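NAD_Gly3P_dh, NAD-dependent glycerol-3-phosphate dehydrogenase (Streptosporangium roseum, PDB 5OCM) is an NADP-binding imine reductase of the HIBADH-related family, probably reducing imines to amines with NADPH as hydride donor. Local coordinates at residues A28-W32 against A47-A53; G95-R101 against D162-S167; G127-L133 against S151-G155; V242-I246 against P259-R263. All blocks are in the same frame, centred on the assembly; numbering follows the deposited sequence.

Interaction 1. Residues A28-W32 against A47-A53; sequences ATTVW and AVLASSA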
loop_
_atom_site.group_PDB
_atom_site.type_symbol
_atom_site.label_atom_id
_atom_site.label_comp_id
_atom_site.label_asym_id
_atom_site.label_seq_id
_atom_site.Cartn_x
_atom_site.Cartn_y
_atom_site.Cartn_z
ATOM N N ALA A 28 36.728 5.280 4.438
ATOM C CA ALA A 28 37.256 6.590 4.113
ATOM C C ALA A 28 36.449 7.176 2.964
ATOM O O ALA A 28 36.356 6.538 1.905
ATOM C CB ALA A 28 38.733 6.511 3.760
ATOM N N THR A 29 35.898 8.350 3.180
ATOM C CA THR A 29 34.903 8.913 2.296
ATOM C C THR A 29 35.259 10.330 1.887
ATOM O O THR A 29 35.463 11.210 2.732
ATOM C CB THR A 29 33.498 8.889 2.973
ATOM O OG1 THR A 29 33.211 7.562 3.382
ATOM C CG2 THR A 29 32.465 9.347 2.035
ATOM N N THR A 30 35.307 10.565 0.577
ATOM C CA THR A 30 35.440 11.898 0.000
ATOM C C THR A 30 34.070 12.351 -0.534
ATOM O O THR A 30 33.318 11.557 -1.125
ATOM C CB THR A 30 36.461 11.921 -1.134
ATOM O OG1 THR A 30 37.766 11.603 -0.591
ATOM C CG2 THR A 30 36.530 13.262 -1.825
ATOM N N VAL A 31 33.705 13.602 -0.274
ATOM C CA VAL A 31 32.470 14.166 -0.731
ATOM C C VAL A 31 32.625 15.451 -1.530
ATOM O O VAL A 31 33.588 16.181 -1.373
ATOM C CB VAL A 31 31.508 14.427 0.456
ATOM C CG1 VAL A 31 31.286 13.143 1.263
ATOM C CG2 VAL A 31 32.013 15.522 1.345
ATOM N N TRP A 32 31.632 15.739 -2.378
ATOM C CA TRP A 32 31.585 16.964 -3.170
ATOM C C TRP A 32 30.140 17.274 -3.483
ATOM O O TRP A 32 29.309 16.370 -3.683
ATOM C CB TRP A 32 32.370 16.821 -4.479
ATOM C CG TRP A 32 32.190 17.999 -5.402
ATOM C CD1 TRP A 32 32.880 19.198 -5.396
ATOM C CD2 TRP A 32 31.222 18.131 -6.444
ATOM N NE1 TRP A 32 32.418 20.034 -6.354
ATOM C CE2 TRP A 32 31.391 19.420 -7.022
ATOM C CE3 TRP A 32 30.201 17.309 -6.924
ATOM C CZ2 TRP A 32 30.612 19.880 -8.088
ATOM C CZ3 TRP A 32 29.409 17.782 -7.998
ATOM C CH2 TRP A 32 29.638 19.033 -8.560
ATOM N N ALA A 47 34.475 13.080 6.795
ATOM C CA ALA A 47 34.494 13.123 5.339
ATOM C C ALA A 47 35.578 14.099 4.869
ATOM O O ALA A 47 35.808 15.135 5.524
ATOM C CB ALA A 47 33.169 13.596 4.797
ATOM N N VAL A 48 36.220 13.779 3.766
ATOM C CA VAL A 48 37.170 14.679 3.124
ATOM C C VAL A 48 36.411 15.552 2.116
ATOM O O VAL A 48 35.775 14.997 1.200
ATOM C CB VAL A 48 38.263 13.903 2.405
ATOM C CG1 VAL A 48 39.248 14.850 1.709
ATOM C CG2 VAL A 48 38.989 12.971 3.347
ATOM N N LEU A 49 36.452 16.878 2.266
ATOM C CA LEU A 49 35.679 17.775 1.370
ATOM C C LEU A 49 36.533 18.124 0.174
ATOM O O LEU A 49 37.513 18.864 0.306
ATOM C CB LEU A 49 35.307 19.079 2.047
ATOM C CG LEU A 49 34.559 19.047 3.350
ATOM C CD1 LEU A 49 33.863 20.347 3.757
ATOM C CD2 LEU A 49 33.671 17.837 3.436
ATOM N N ALA A 50 36.190 17.607 -0.982
ATOM C CA ALA A 50 36.946 17.891 -2.219
ATOM C C ALA A 50 36.530 19.270 -2.723
ATOM O O ALA A 50 35.394 19.640 -2.610
ATOM C CB ALA A 50 36.669 16.826 -3.263
ATOM N N SER A 51 37.460 19.985 -3.338
ATOM C CA SER A 51 37.152 21.305 -3.917
ATOM C C SER A 51 36.396 21.196 -5.245
ATOM O O SER A 51 35.690 22.130 -5.601
ATOM C CB SER A 51 38.446 22.134 -4.153
ATOM O OG SER A 51 39.307 21.349 -4.953
ATOM N N SER A 52 36.534 20.080 -5.957
ATOM C CA SER A 52 35.908 19.937 -7.246
ATOM C C SER A 52 35.435 18.515 -7.452
ATOM O O SER A 52 35.928 17.608 -6.806
ATOM C CB SER A 52 36.891 20.336 -8.343
ATOM O OG SER A 52 37.874 19.323 -8.465
ATOM N N ALA A 53 34.483 18.324 -8.371
ATOM C CA ALA A 53 34.009 16.996 -8.683
ATOM C C ALA A 53 35.141 16.147 -9.225
ATOM O O ALA A 53 35.232 14.976 -8.946
ATOM C CB ALA A 53 32.870 17.059 -9.697
HETATM O O HOH W 1 33.556 19.187 -0.698
#
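With CG anti to its backbone N (chi1 172°) and the indole plane turned roughly square to the CA-CB-CG plane (chi2 85°), Trp32 lays its ring against the backbone at Ser52-Ala53. Ala53 CB sits almost exactly over the six-membered ring, 3.6 Å from its centroid and 4° off the normal, a CH-pi contact. On the pyrrole side Trp32 CD1 lies 3.3 Å from Ser52 C, while Ala50 O comes in at the ring edge. NE1 and Ala53 N are both donors and merely pass close. Cut back to an alanine here, the strand is likely to lose the aromatic face under Ala53 CB, opening a gap beside the first turn of helix 53-58. Strands 29-32 and 48-49 run parallel, joined through helix 40-44 as a beta-alpha-beta unit of the Rossmann fold, with 48-49 outermost in the chain's sheet. Three nearly straight bonds link them: Val48 N to Thr29 O (2.9 Å), Val31 N to Val48 O (2.9 Å) and Ala50 N to Val31 O (3.0 Å). A water also donates to Val31 O and Ala50 O. On one face Val31 CG2 meets Leu49 CD2 at 3.5 Å, the two side chains lying alongside and pointing the same way; on the other, Thr30 CG2 touches Ala50 CB at 3.8 Å, while Thr30 OG1 bonds to Thr4 OG1. Trp32 also approaches the bound NADP+.

Interaction 2. Residues G95-R101 against D162-S167; sequences GTSEQAR and DHGLSS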
loop_
_atom_site.group_PDB
_atom_site.type_symbol
_atom_site.label_atom_id
_atom_site.label_comp_id
_atom_site.label_asym_id
_atom_site.label_seq_id
_atom_site.Cartn_x
_atom_site.Cartn_y
_atom_site.Cartn_z
ATOM N N GLY A 95 15.518 8.181 -12.284
ATOM C CA GLY A 95 15.324 8.414 -13.731
ATOM C C GLY A 95 14.580 7.276 -14.385
ATOM O O GLY A 95 14.043 6.416 -13.692
ATOM N N THR A 96 14.578 7.262 -15.699
ATOM C CA THR A 96 13.859 6.249 -16.494
ATOM C C THR A 96 14.870 5.194 -16.976
ATOM O O THR A 96 16.102 5.406 -16.949
ATOM C CB THR A 96 13.217 6.878 -17.729
ATOM O OG1 THR A 96 14.246 7.435 -18.565
ATOM C CG2 THR A 96 12.221 7.985 -17.318
ATOM N N SER A 97 14.345 4.091 -17.473
ATOM C CA SER A 97 15.174 3.022 -17.996
ATOM C C SER A 97 15.983 3.498 -19.218
ATOM O O SER A 97 17.169 3.166 -19.358
ATOM C CB SER A 97 14.343 1.762 -18.286
ATOM O OG SER A 97 13.462 1.980 -19.357
ATOM N N GLU A 98 15.356 4.316 -20.051
ATOM C CA GLU A 98 16.050 4.911 -21.182
ATOM C C GLU A 98 17.267 5.757 -20.742
ATOM O O GLU A 98 18.329 5.691 -21.331
ATOM C CB GLU A 98 15.121 5.765 -22.009
ATOM C CG GLU A 98 15.757 6.322 -23.278
ATOM C CD GLU A 98 14.758 7.091 -24.155
ATOM O OE1 GLU A 98 13.644 7.517 -23.821
ATOM O OE2 GLU A 98 15.151 7.274 -25.262
ATOM N N GLN A 99 17.083 6.567 -19.707
ATOM C CA GLN A 99 18.189 7.405 -19.203
ATOM C C GLN A 99 19.330 6.549 -18.661
ATOM O O GLN A 99 20.513 6.812 -18.952
ATOM C CB GLN A 99 17.676 8.381 -18.139
ATOM C CG GLN A 99 16.793 9.462 -18.705
ATOM C CD GLN A 99 16.033 10.276 -17.658
ATOM O OE1 GLN A 99 15.876 9.829 -16.538
ATOM N NE2 GLN A 99 15.567 11.455 -18.048
ATOM N N ALA A 100 18.976 5.482 -17.928
ATOM C CA ALA A 100 19.967 4.597 -17.365
ATOM C C ALA A 100 20.787 3.940 -18.487
ATOM O O ALA A 100 22.014 3.829 -18.363
ATOM C CB ALA A 100 19.313 3.539 -16.512
ATOM N N ARG A 101 20.110 3.503 -19.533
ATOM C CA ARG A 101 20.816 2.842 -20.637
ATOM C C ARG A 101 21.712 3.841 -21.395
ATOM O O ARG A 101 22.778 3.436 -21.894
ATOM C CB ARG A 101 19.818 2.130 -21.595
ATOM C CG ARG A 101 19.152 0.949 -20.932
ATOM C CD ARG A 101 18.255 0.135 -21.840
ATOM N NE ARG A 101 17.416 -0.775 -21.008
ATOM C CZ ARG A 101 16.096 -0.706 -20.824
ATOM N NH1 ARG A 101 15.385 0.244 -21.410
ATOM N NH2 ARG A 101 15.495 -1.561 -20.002
ATOM N N ASP A 162 20.913 -5.881 -17.359
ATOM C CA ASP A 162 20.394 -4.689 -17.991
ATOM C C ASP A 162 20.329 -3.523 -17.035
ATOM O O ASP A 162 19.504 -3.506 -16.117
ATOM C CB ASP A 162 18.984 -4.979 -18.606
ATOM C CG ASP A 162 18.222 -3.717 -19.024
ATOM O OD1 ASP A 162 18.792 -2.657 -19.397
ATOM O OD2 ASP A 162 16.972 -3.800 -18.986
ATOM N N HIS A 163 21.122 -2.494 -17.301
ATOM C CA HIS A 163 21.210 -1.301 -16.450
ATOM C C HIS A 163 19.873 -0.619 -16.242
ATOM O O HIS A 163 19.660 -0.033 -15.201
ATOM C CB HIS A 163 22.195 -0.315 -17.035
ATOM C CG HIS A 163 23.624 -0.762 -16.962
ATOM N ND1 HIS A 163 24.241 -1.446 -17.986
ATOM C CD2 HIS A 163 24.551 -0.606 -15.995
ATOM C CE1 HIS A 163 25.498 -1.667 -17.674
ATOM N NE2 HIS A 163 25.703 -1.191 -16.446
ATOM N N GLY A 164 18.960 -0.681 -17.225
ATOM C CA GLY A 164 17.632 -0.097 -17.093
ATOM C C GLY A 164 16.699 -0.738 -16.138
ATOM O O GLY A 164 15.660 -0.162 -15.785
ATOM N N LEU A 165 16.998 -1.932 -15.642
ATOM C CA LEU A 165 16.032 -2.664 -14.754
ATOM C C LEU A 165 15.821 -1.920 -13.485
ATOM O O LEU A 165 14.697 -1.915 -12.969
ATOM C CB LEU A 165 16.554 -4.057 -14.406
ATOM C CG LEU A 165 16.296 -5.148 -15.445
ATOM C CD1 LEU A 165 17.123 -6.396 -15.035
ATOM C CD2 LEU A 165 14.806 -5.421 -15.589
ATOM N N SER A 166 16.888 -1.330 -12.894
ATOM C CA SER A 166 16.764 -0.639 -11.638
ATOM C C SER A 166 15.698 0.455 -11.701
ATOM O O SER A 166 14.837 0.567 -10.792
ATOM C CB SER A 166 18.119 -0.073 -11.185
ATOM O OG SER A 166 18.973 -1.136 -10.816
ATOM N N SER A 167 15.712 1.235 -12.781
ATOM C CA SER A 167 14.755 2.310 -12.981
ATOM C C SER A 167 13.340 1.839 -13.240
ATOM O O SER A 167 12.356 2.455 -12.804
ATOM C CB SER A 167 15.263 3.234 -14.111
ATOM O OG SER A 167 16.364 3.980 -13.585
HETATM O O HOH W 2 15.409 5.262 -10.880
HETATM O O HOH W 3 17.571 6.357 -14.650
#
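Two helix starts meet where the Rossmann domain hands over to the C-terminal domain: the capping box that opens helix 97-109 packs on the type I turn Asp162-Leu165 leading into the long helix 165-192. In the box, Thr96 OG1 accepts from Gln99 N and Gln99 OE1 from Thr96 N. Gly164 comes close to the first turn of helix 97-109, its O 3.4 Å from Ser97 CB and its CA 4.0 Å from Ala100 CB. A CB on Gly164 would clash with Arg101 NH2 as it is placed here and crowd Ser97 CB. Ser167 CB presses on the chain at Thr96 C (3.5 Å), and two waters tie its OG to the backbone, one to Gly95 N and the other to Thr96 O. The second subunit also reaches this corner, where its Glu248 bonds to Ser97 OG. Arg101, extended from CG to NE, reaches across to Asp162 and grips it side-on, with guanidinium and carboxylate nearly coplanar (21° apart). Arg101 NH2 meets Asp162 OD2 on its syn lone pair at 2.9 Å. The other oxygen serves two donors: Asp162 OD1 takes Arg101 NE on its syn side at 2.8 Å and, from above the carboxylate plane, Gly164 N at 2.9 Å.

Interaction 3. Residues G127-L133 against S151-G155; sequences GTADAFL and SLGAG
Segment 127-133 folds back through a type I turn, Thr128-Ala131, and its two arms meet segment 151-155 at separate points: Gly127 N donates to Leu152 O (2.7 Å), while Gly155 N donates to Ala131 O (3.0 Å) in the parallel pairing of Phe132 with Gly155. The first bond is straight at hydrogen, 170°, yet its donor stands above the carbonyl plane. Gly127 CA adds a CH...O contact to Ser151 O at 3.3 Å. Among the side chains, Leu133 and Leu152 cross at about a right angle, CD2 of Leu133 lying 3.9 Å from CB of Leu152, while Leu133 CD1 reaches over Gly153 CA at 4.1 Å. With an alanine in place of Leu133, a gap would probably open beside Leu152 CB and Gly153 CA would lose its methyl neighbour. Leu152 also packs on Leu18 and Phe22 of helix 13-24, and Phe132 meets Phe204 of the second subunit. The contact joins strand 131-136 to the start of strand 155-160, the last two strands in the sheet order. A CB on Gly153 or Gly155 would clash with Ala131 O, so the close backbone approach depends on both glycines, with the leucine pair adding apolar packing beside the polar backbone bonds.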
loop_
_atom_site.group_PDB
_atom_site.type_symbol
_atom_site.label_atom_id
_atom_site.label_comp_id
_atom_site.label_asym_id
_atom_site.label_seq_id
_atom_site.Cartn_x
_atom_site.Cartn_y
_atom_site.Cartn_z
ATOM N N GLY A 127 21.604 3.183 5.620
ATOM C CA GLY A 127 22.610 2.784 6.567
ATOM C C GLY A 127 22.094 1.891 7.676
ATOM O O GLY A 127 22.834 1.552 8.583
ATOM N N THR A 128 20.839 1.493 7.623
ATOM C CA THR A 128 20.255 0.546 8.570
ATOM C C THR A 128 19.892 -0.727 7.851
ATOM O O THR A 128 19.789 -0.810 6.622
ATOM C CB THR A 128 18.994 1.117 9.281
ATOM O OG1 THR A 128 17.831 1.139 8.394
ATOM C CG2 THR A 128 19.245 2.497 9.801
ATOM N N ALA A 129 19.623 -1.740 8.652
ATOM C CA ALA A 129 19.301 -3.060 8.128
ATOM C C ALA A 129 18.055 -3.066 7.262
ATOM O O ALA A 129 17.973 -3.813 6.322
ATOM C CB ALA A 129 19.221 -4.138 9.231
ATOM N N ASP A 130 17.095 -2.210 7.548
ATOM C CA ASP A 130 15.899 -2.127 6.749
ATOM C C ASP A 130 15.996 -1.396 5.414
ATOM O O ASP A 130 15.038 -1.391 4.656
ATOM C CB ASP A 130 14.807 -1.455 7.559
ATOM C CG ASP A 130 14.338 -2.330 8.729
ATOM O OD1 ASP A 130 14.516 -3.569 8.662
ATOM O OD2 ASP A 130 13.817 -1.741 9.679
ATOM N N ALA A 131 17.106 -0.736 5.101
ATOM C CA ALA A 131 17.156 -0.073 3.819
ATOM C C ALA A 131 17.234 -1.063 2.698
ATOM O O ALA A 131 18.037 -1.993 2.787
ATOM C CB ALA A 131 18.323 0.887 3.773
ATOM N N PHE A 132 16.486 -0.786 1.626
ATOM C CA PHE A 132 16.417 -1.660 0.451
ATOM C C PHE A 132 16.973 -0.889 -0.747
ATOM O O PHE A 132 16.552 0.231 -0.986
ATOM C CB PHE A 132 14.865 -1.845 0.354
ATOM C CG PHE A 132 14.362 -2.742 -0.715
ATOM C CD1 PHE A 132 15.073 -3.847 -1.128
ATOM C CD2 PHE A 132 13.071 -2.543 -1.227
ATOM C CE1 PHE A 132 14.537 -4.705 -2.080
ATOM C CE2 PHE A 132 12.566 -3.349 -2.208
ATOM C CZ PHE A 132 13.249 -4.463 -2.595
ATOM N N LEU A 133 17.936 -1.468 -1.469
ATOM C CA LEU A 133 18.514 -0.815 -2.643
ATOM C C LEU A 133 18.687 -1.843 -3.741
ATOM O O LEU A 133 19.069 -2.998 -3.480
ATOM C CB LEU A 133 19.874 -0.167 -2.310
ATOM C CG LEU A 133 19.879 0.982 -1.320
ATOM C CD1 LEU A 133 20.109 0.405 0.120
ATOM C CD2 LEU A 133 21.009 1.968 -1.597
ATOM N N SER A 151 26.970 -1.076 3.154
ATOM C CA SER A 151 26.897 -0.032 4.161
ATOM C C SER A 151 25.634 0.799 4.093
ATOM O O SER A 151 25.208 1.377 5.089
ATOM C CB SER A 151 28.107 0.918 4.059
ATOM O OG SER A 151 29.277 0.188 4.397
ATOM N N LEU A 152 25.068 0.902 2.890
ATOM C CA LEU A 152 23.852 1.698 2.670
ATOM C C LEU A 152 22.598 0.963 3.129
ATOM O O LEU A 152 21.576 1.587 3.398
ATOM C CB LEU A 152 23.718 2.088 1.232
ATOM C CG LEU A 152 24.918 2.803 0.617
ATOM C CD1 LEU A 152 24.688 3.102 -0.847
ATOM C CD2 LEU A 152 25.247 4.081 1.400
ATOM N N GLY A 153 22.679 -0.348 3.255
ATOM C CA GLY A 153 21.532 -1.164 3.656
ATOM C C GLY A 153 21.706 -2.635 3.454
ATOM O O GLY A 153 22.231 -3.075 2.425
ATOM N N ALA A 154 21.221 -3.400 4.416
ATOM C CA ALA A 154 21.299 -4.860 4.294
ATOM C C ALA A 154 20.394 -5.403 3.206
ATOM O O ALA A 154 20.601 -6.491 2.753
ATOM C CB ALA A 154 20.973 -5.564 5.626
ATOM N N GLY A 155 19.415 -4.640 2.763
ATOM C CA GLY A 155 18.548 -5.004 1.658
ATOM C C GLY A 155 19.086 -4.688 0.288
ATOM O O GLY A 155 18.351 -4.645 -0.669
#

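Interaction 4. Residues V242-I246 against P259-R263; sequences VDHLI and PRLVR
Val242 opens the contact with both methyls: CG2 lies 3.8 Å from Val262 CG1, and CG1, anti to the backbone N, is directed at Pro259 O and at Arg263 CB, 3.9 Å from the latter. Next comes Asp243, whose carboxylate is gripped side-on by Arg263. Arg263 NE donates to Asp243 OD1 at 2.9 Å and Arg263 NH2 to Asp243 OD2 at 2.7 Å; both oxygens are met on their syn sides, but the two flat groups are turned 48° apart and the bonds are bent. The arginine chain bends at chi2 (38°) to bring its head to this position, and its NH1 forms a second salt bridge, to Asp267. Leu245 crosses Pro259 at about a right angle, its CD2 3.8 Å from Pro259 CB. Ile246 CG1 reaches Pro259 CB at 3.7 Å, and its CD1 lies against Arg263 CB. The segments belong to helices 235-252 and 257-271 of the C-terminal domain; over 242-246 and 259-263 the axes run nearly antiparallel (153°) and approach to 9.5 Å. Trp178 of the second subunit covers Val242, and His186 of helix 165-192 touches Leu245 and Pro259. Apolar packing centred on the proline thus carries the interface, while the Asp243-Arg263 pair adds a charged link whose arginine is shared between two carboxylates.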
loop_
_atom_site.group_PDB
_atom_site.type_symbol
_atom_site.label_atom_id
_atom_site.label_comp_id
_atom_site.label_asym_id
_atom_site.label_seq_id
_atom_site.Cartn_x
_atom_site.Cartn_y
_atom_site.Cartn_z
ATOM N N VAL A 242 -16.630 0.154 -3.034
ATOM C CA VAL A 242 -16.111 1.399 -3.566
ATOM C C VAL A 242 -17.198 2.465 -3.451
ATOM O O VAL A 242 -16.925 3.627 -3.053
ATOM C CB VAL A 242 -15.622 1.301 -5.015
ATOM C CG1 VAL A 242 -15.153 2.659 -5.511
ATOM C CG2 VAL A 242 -14.483 0.252 -5.125
ATOM N N ASP A 243 -18.438 2.085 -3.776
ATOM C CA ASP A 243 -19.548 3.043 -3.612
ATOM C C ASP A 243 -19.768 3.466 -2.174
ATOM O O ASP A 243 -20.105 4.643 -1.944
ATOM C CB ASP A 243 -20.838 2.490 -4.218
ATOM C CG ASP A 243 -20.817 2.576 -5.741
ATOM O OD1 ASP A 243 -19.926 3.260 -6.370
ATOM O OD2 ASP A 243 -21.773 2.076 -6.344
ATOM N N HIS A 244 -19.625 2.563 -1.227
ATOM C CA HIS A 244 -19.745 2.954 0.179
ATOM C C HIS A 244 -18.691 4.028 0.508
ATOM O O HIS A 244 -18.987 4.995 1.210
ATOM C CB HIS A 244 -19.600 1.767 1.136
ATOM C CG HIS A 244 -20.637 0.723 0.939
ATOM N ND1 HIS A 244 -20.413 -0.619 1.145
ATOM C CD2 HIS A 244 -21.925 0.834 0.550
ATOM C CE1 HIS A 244 -21.528 -1.292 0.881
ATOM N NE2 HIS A 244 -22.459 -0.432 0.533
ATOM N N LEU A 245 -17.452 3.827 0.018
ATOM C CA LEU A 245 -16.396 4.822 0.281
ATOM C C LEU A 245 -16.726 6.173 -0.350
ATOM O O LEU A 245 -16.552 7.200 0.283
ATOM C CB LEU A 245 -15.020 4.299 -0.195
ATOM C CG LEU A 245 -13.850 5.276 -0.113
ATOM C CD1 LEU A 245 -13.665 5.826 1.298
ATOM C CD2 LEU A 245 -12.599 4.572 -0.611
ATOM N N ILE A 246 -17.228 6.159 -1.581
ATOM C CA ILE A 246 -17.642 7.404 -2.239
ATOM C C ILE A 246 -18.745 8.080 -1.430
ATOM O O ILE A 246 -18.639 9.284 -1.129
ATOM C CB ILE A 246 -18.089 7.143 -3.685
ATOM C CG1 ILE A 246 -16.847 6.760 -4.506
ATOM C CG2 ILE A 246 -18.719 8.412 -4.262
ATOM C CD1 ILE A 246 -17.142 6.236 -5.902
ATOM N N PRO A 259 -11.384 7.466 -4.897
ATOM C CA PRO A 259 -12.280 6.361 -5.133
ATOM C C PRO A 259 -13.081 6.531 -6.432
ATOM O O PRO A 259 -13.499 5.539 -6.985
ATOM C CB PRO A 259 -13.215 6.361 -3.901
ATOM C CG PRO A 259 -13.130 7.748 -3.404
ATOM C CD PRO A 259 -11.717 8.182 -3.673
ATOM N N ARG A 260 -13.294 7.746 -6.915
ATOM C CA ARG A 260 -13.910 7.911 -8.225
ATOM C C ARG A 260 -13.079 7.315 -9.357
ATOM O O ARG A 260 -13.646 6.675 -10.239
ATOM C CB ARG A 260 -14.282 9.350 -8.558
ATOM C CG ARG A 260 -15.561 9.681 -7.738
ATOM C CD ARG A 260 -16.263 11.002 -8.063
ATOM N NE ARG A 260 -15.492 12.178 -7.659
ATOM C CZ ARG A 260 -14.695 12.923 -8.428
ATOM N NH1 ARG A 260 -14.110 13.969 -7.896
ATOM N NH2 ARG A 260 -14.503 12.689 -9.755
ATOM N N LEU A 261 -11.756 7.473 -9.296
ATOM C CA LEU A 261 -10.897 6.815 -10.305
ATOM C C LEU A 261 -10.916 5.292 -10.134
ATOM O O LEU A 261 -10.953 4.551 -11.128
ATOM C CB LEU A 261 -9.464 7.359 -10.325
ATOM C CG LEU A 261 -8.524 6.731 -11.365
ATOM C CD1 LEU A 261 -9.076 6.843 -12.807
ATOM C CD2 LEU A 261 -7.143 7.326 -11.299
ATOM N N VAL A 262 -10.936 4.821 -8.882
ATOM C CA VAL A 262 -11.044 3.369 -8.596
ATOM C C VAL A 262 -12.326 2.834 -9.263
ATOM O O VAL A 262 -12.294 1.781 -9.939
ATOM C CB VAL A 262 -11.029 3.084 -7.080
ATOM C CG1 VAL A 262 -11.380 1.632 -6.762
ATOM C CG2 VAL A 262 -9.666 3.492 -6.470
ATOM N N ARG A 263 -13.430 3.548 -9.074
ATOM C CA ARG A 263 -14.734 3.141 -9.653
ATOM C C ARG A 263 -14.706 3.178 -11.182
ATOM O O ARG A 263 -15.151 2.222 -11.828
ATOM C CB ARG A 263 -15.837 4.063 -9.070
ATOM C CG ARG A 263 -17.267 3.794 -9.361
ATOM C CD ARG A 263 -17.713 2.383 -9.404
ATOM N NE ARG A 263 -19.170 2.325 -8.987
ATOM C CZ ARG A 263 -20.084 1.471 -9.504
ATOM N NH1 ARG A 263 -19.751 0.587 -10.448
ATOM N NH2 ARG A 263 -21.275 1.440 -8.966
#

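Overall arrangement
Interactions 1 and 3 belong to the same sheet in the Rossmann domain, one at each of its outermost strands, their centres about 23 Å apart. Both use parallel backbone pairing, but interaction 1 is partly buried and adds an indole over a helix start, whereas interaction 3 is buried and relies on glycines and a leucine pair. Interaction 2, also buried, joins that domain to the long helix 165-192, which in turn touches interaction 4. Interactions 2 and 4 each carry a side-on arginine-aspartate salt bridge, nearly coplanar in the first and twisted in the second. Interaction 4 is partly buried and purely helical. Interactions 2, 3 and 4 touch the second subunit; interaction 1 does not.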